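Side-chain contacts in ABC transporter, substrate binding protein (Agrobacterium tumefaciens, PDB 3C9H), which probably captures a solute in the periplasm and delivers it to an ABC transporter, and binds a magnesium ion: residues N273-L276 / G277-Y280; L281-M285 / S286-Q290. All coordinates share one frame; numbering follows the deposited sequence.

Contact 1: residues N273-L276 / G277-Y280; sequences NPEL and GRRY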
loop_
_atom_site.group_PDB
_atom_site.type_symbol
_atom_site.label_atom_id
_atom_site.label_comp_id
_atom_site.label_asym_id
_atom_site.label_seq_id
_atom_site.Cartn_x
_atom_site.Cartn_y
_atom_site.Cartn_z
ATOM N N ASN A 273 6.729 23.994 -0.870
ATOM C CA ASN A 273 8.147 23.817 -1.119
ATOM C C ASN A 273 8.400 22.654 -2.073
ATOM O O ASN A 273 8.899 21.618 -1.667
ATOM C CB ASN A 273 8.864 23.619 0.220
ATOM C CG ASN A 273 9.126 24.938 0.930
ATOM O OD1 ASN A 273 10.092 25.639 0.598
ATOM N ND2 ASN A 273 8.277 25.288 1.886
ATOM N N PRO A 274 8.075 22.842 -3.359
ATOM C CA PRO A 274 8.210 21.749 -4.306
ATOM C C PRO A 274 9.646 21.259 -4.430
ATOM O O PRO A 274 9.880 20.083 -4.695
ATOM C CB PRO A 274 7.693 22.346 -5.626
ATOM C CG PRO A 274 7.766 23.821 -5.470
ATOM C CD PRO A 274 7.569 24.079 -3.997
ATOM N N GLU A 275 10.600 22.146 -4.195
ATOM C CA GLU A 275 11.999 21.791 -4.283
ATOM C C GLU A 275 12.363 20.766 -3.214
ATOM O O GLU A 275 13.078 19.816 -3.500
ATOM C CB GLU A 275 12.894 23.019 -4.181
ATOM C CG GLU A 275 12.692 24.039 -5.305
ATOM C CD GLU A 275 11.639 25.091 -4.990
ATOM O OE1 GLU A 275 10.879 24.943 -3.998
ATOM O OE2 GLU A 275 11.563 26.076 -5.752
ATOM N N LEU A 276 11.855 20.948 -1.999
ATOM C CA LEU A 276 12.113 19.995 -0.921
ATOM C C LEU A 276 11.404 18.658 -1.199
ATOM O O LEU A 276 11.963 17.574 -0.974
ATOM C CB LEU A 276 11.680 20.563 0.422
ATOM C CG LEU A 276 12.526 21.703 0.983
ATOM C CD1 LEU A 276 12.051 21.991 2.383
ATOM C CD2 LEU A 276 14.026 21.387 0.941
ATOM N N GLY A 277 10.184 18.756 -1.725
ATOM C CA GLY A 277 9.432 17.607 -2.181
ATOM C C GLY A 277 10.186 16.776 -3.196
ATOM O O GLY A 277 10.250 15.541 -3.063
ATOM N N ARG A 278 10.746 17.424 -4.219
ATOM C CA ARG A 278 11.548 16.734 -5.216
ATOM C C ARG A 278 12.815 16.132 -4.621
ATOM O O ARG A 278 13.274 15.057 -5.067
ATOM C CB ARG A 278 11.944 17.659 -6.354
ATOM C CG ARG A 278 10.881 17.830 -7.343
ATOM C CD ARG A 278 11.311 18.642 -8.495
ATOM N NE ARG A 278 10.147 19.363 -8.938
ATOM C CZ ARG A 278 9.886 20.636 -8.680
ATOM N NH1 ARG A 278 10.741 21.430 -8.092
ATOM N NH2 ARG A 278 8.771 21.126 -9.123
ATOM N N ARG A 279 13.384 16.814 -3.639
ATOM C CA ARG A 279 14.578 16.294 -2.958
ATOM C C ARG A 279 14.276 14.980 -2.243
ATOM O O ARG A 279 15.071 14.034 -2.284
ATOM C CB ARG A 279 15.139 17.292 -1.928
ATOM C CG ARG A 279 16.657 17.115 -1.803
ATOM C CD ARG A 279 17.285 17.922 -0.713
ATOM N NE ARG A 279 17.171 19.346 -0.971
ATOM C CZ ARG A 279 17.663 20.300 -0.184
ATOM N NH1 ARG A 279 18.296 19.999 0.947
ATOM N NH2 ARG A 279 17.478 21.578 -0.516
ATOM N N TYR A 280 13.148 14.954 -1.548
ATOM C CA TYR A 280 12.680 13.767 -0.842
ATOM C C TYR A 280 12.356 12.636 -1.845
ATOM O O TYR A 280 12.778 11.480 -1.678
ATOM C CB TYR A 280 11.443 14.142 -0.056
ATOM C CG TYR A 280 11.025 13.189 1.018
ATOM C CD1 TYR A 280 11.705 13.130 2.235
ATOM C CD2 TYR A 280 9.898 12.396 0.861
ATOM C CE1 TYR A 280 11.281 12.269 3.272
ATOM C CE2 TYR A 280 9.462 11.538 1.901
ATOM C CZ TYR A 280 10.162 11.490 3.092
ATOM O OH TYR A 280 9.739 10.640 4.105
#
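P274 and R278 meet one turn apart in the first two turns of an alpha-helix, 274-285, in a periplasmic solute-binding protein fold. The tight part is the backbone: the amide of each residue from G277 to Y280 bonds to the carbonyl four places back, and G277 N points almost straight at N273 O (3.1 Å, 171° at the hydrogen). N273 holds the N-cap position without a capping bond from its side chain, which turns instead to Q34 in a weak bond. Proline suits the first turn, where a helix needs no amide donor. L276 and Y280 head inward, onto L36 of strand 35-40.

The looser side carries the charges. The chain of R278, bent at chi3, runs back toward P274, bringing NH2 to 3.9 Å from P274 CB, with P274 O over one face of its guanidinium. E275 is exposed, and its OE2 stays 5.3 Å from R278 NH1, too far for a salt bridge. R279 gives NH1 to N58 and runs beside L276 in the same direction. L276 is shared between the two sides: its body is packed inward, while at the boundary its methyl carbon CD2 lies over one face of the R279 guanidinium, with L276 CD2 3.8 Å from R279 NH2.

Contact 2: residues L281-M285 / S286-Q290; sequences LEFFM and SKEGQ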
loop_
_atom_site.group_PDB
_atom_site.type_symbol
_atom_site.label_atom_id
_atom_site.label_comp_id
_atom_site.label_asym_id
_atom_site.label_seq_id
_atom_site.Cartn_x
_atom_site.Cartn_y
_atom_site.Cartn_z
ATOM N N LEU A 281 11.629 12.980 -2.902
ATOM C CA LEU A 281 11.389 12.008 -3.986
ATOM C C LEU A 281 12.681 11.433 -4.555
ATOM O O LEU A 281 12.843 10.215 -4.684
ATOM C CB LEU A 281 10.554 12.665 -5.091
ATOM C CG LEU A 281 10.258 11.834 -6.318
ATOM C CD1 LEU A 281 9.650 10.428 -5.959
ATOM C CD2 LEU A 281 9.372 12.626 -7.280
ATOM N N GLU A 282 13.629 12.300 -4.883
ATOM C CA GLU A 282 14.936 11.845 -5.326
ATOM C C GLU A 282 15.565 10.878 -4.304
ATOM O O GLU A 282 16.123 9.845 -4.693
ATOM C CB GLU A 282 15.859 13.045 -5.546
ATOM C CG GLU A 282 17.105 12.749 -6.330
ATOM C CD GLU A 282 17.684 14.011 -6.925
ATOM O OE1 GLU A 282 18.032 14.897 -6.110
ATOM O OE2 GLU A 282 17.751 14.127 -8.186
ATOM N N PHE A 283 15.467 11.195 -3.012
ATOM C CA PHE A 283 16.006 10.302 -2.002
ATOM C C PHE A 283 15.312 8.923 -2.009
ATOM O O PHE A 283 15.976 7.886 -1.972
ATOM C CB PHE A 283 15.979 10.932 -0.608
ATOM C CG PHE A 283 16.486 10.008 0.462
ATOM C CD1 PHE A 283 17.849 9.898 0.720
ATOM C CD2 PHE A 283 15.608 9.195 1.148
ATOM C CE1 PHE A 283 18.308 9.002 1.686
ATOM C CE2 PHE A 283 16.062 8.282 2.120
ATOM C CZ PHE A 283 17.401 8.179 2.382
ATOM N N PHE A 284 13.982 8.918 -2.075
ATOM C CA PHE A 284 13.214 7.690 -2.193
ATOM C C PHE A 284 13.548 6.871 -3.445
ATOM O O PHE A 284 13.333 5.674 -3.441
ATOM C CB PHE A 284 11.704 7.973 -2.135
ATOM C CG PHE A 284 11.146 7.977 -0.725
ATOM C CD1 PHE A 284 10.104 7.112 -0.362
ATOM C CD2 PHE A 284 11.691 8.810 0.247
ATOM C CE1 PHE A 284 9.608 7.098 0.926
ATOM C CE2 PHE A 284 11.210 8.797 1.544
ATOM C CZ PHE A 284 10.165 7.945 1.886
ATOM N N MET A 285 14.035 7.518 -4.501
ATOM C CA MET A 285 14.391 6.846 -5.764
ATOM C C MET A 285 15.853 6.386 -5.771
ATOM O O MET A 285 16.224 5.530 -6.587
ATOM C CB MET A 285 14.168 7.789 -6.962
ATOM C CG MET A 285 12.692 8.125 -7.306
ATOM S SD MET A 285 12.518 9.381 -8.611
ATOM C CE MET A 285 12.794 8.339 -10.049
ATOM N N SER A 286 16.658 6.957 -4.863
ATOM C CA SER A 286 18.117 6.781 -4.820
ATOM C C SER A 286 18.514 5.347 -4.430
ATOM O O SER A 286 17.744 4.638 -3.782
ATOM C CB SER A 286 18.759 7.779 -3.827
ATOM O OG SER A 286 18.495 7.443 -2.459
ATOM N N LYS A 287 19.721 4.934 -4.799
ATOM C CA LYS A 287 20.242 3.644 -4.329
ATOM C C LYS A 287 20.177 3.548 -2.809
ATOM O O LYS A 287 19.711 2.529 -2.284
ATOM C CB LYS A 287 21.668 3.388 -4.827
ATOM C CG LYS A 287 22.117 1.956 -4.632
ATOM C CD LYS A 287 23.540 1.753 -5.119
ATOM C CE LYS A 287 23.981 0.306 -4.937
ATOM N NZ LYS A 287 25.233 0.044 -5.715
ATOM N N GLU A 288 20.599 4.606 -2.110
ATOM C CA GLU A 288 20.578 4.641 -0.646
ATOM C C GLU A 288 19.170 4.446 -0.083
ATOM O O GLU A 288 18.955 3.596 0.766
ATOM C CB GLU A 288 21.171 5.955 -0.084
ATOM C CG GLU A 288 21.389 5.922 1.462
ATOM C CD GLU A 288 21.622 7.304 2.125
ATOM O OE1 GLU A 288 22.097 8.258 1.449
ATOM O OE2 GLU A 288 21.331 7.427 3.350
ATOM N N GLY A 289 18.221 5.249 -0.554
ATOM C CA GLY A 289 16.864 5.191 -0.059
ATOM C C GLY A 289 16.202 3.851 -0.345
ATOM O O GLY A 289 15.596 3.243 0.533
ATOM N N GLN A 290 16.351 3.385 -1.579
ATOM C CA GLN A 290 15.799 2.091 -1.987
ATOM C C GLN A 290 16.434 0.905 -1.256
ATOM O O GLN A 290 15.772 -0.111 -1.039
ATOM C CB GLN A 290 15.925 1.927 -3.509
ATOM C CG GLN A 290 15.034 2.889 -4.311
ATOM C CD GLN A 290 13.627 2.369 -4.598
ATOM O OE1 GLN A 290 12.633 3.072 -4.340
ATOM N NE2 GLN A 290 13.527 1.150 -5.116
#
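The ring of F283 lies over G289 at the junction where helix 274-285 ends and helix 287-296 begins. G289 CA sits over one face, 4.2 Å from the centroid of the F283 ring and 25° off its normal, a CH-pi contact displaced toward the rim. Glycine fits because a beta carbon here would clash with F283 O; its CA instead approaches that oxygen in a CA-H...O contact. E288 comes to the same ring at its edge: the carboxylate plane stands 84° from the ring plane, and E288 OE2 lies in the ring plane, 3.8 Å from F283 CE1. The extended glutamate reaches away from its own helix, back across the junction to the ring's rim, where the partly positive C-H groups would suit a carboxylate.

S286 is the N-cap of the second helix. Its OG stands between backbone N and carbonyl carbon (chi1 72°), which lets the small hydroxyl work in two directions. S286 OG accepts from G289 N at 2.9 Å and donates to F283 O at 2.6 Å, in the carbonyl plane on a lone pair. S286 N reaches F283 O from above that plane, at 3.1 Å. One carbonyl at the end of the first helix thus takes two donors, while a single hydroxyl links it to the amide of G289 in the first turn of the next, so serine's paired donor and acceptor roles couple the two helices.

From the N terminus the chain leaves strand 258-268, enters helix 274-285 at contact 1, and runs directly into contact 2, whose second half opens helix 287-296. Neither contact closes a long loop: each joins adjoining segments, and the two follow in series, neither nesting nor crossing, with centres about 13 Å apart. Contact 1 marks the helix's beginning, against strands 35-40 and 258-268; contact 2 marks its end, where F283 and F284 reach helix 44-57. Y280 and F284, one from each contact, bring their rings together and continue the buried face. That face approaches the magnesium site of S41 and D43 without reaching it: the side chain of F284 lies about 12 Å from the ion.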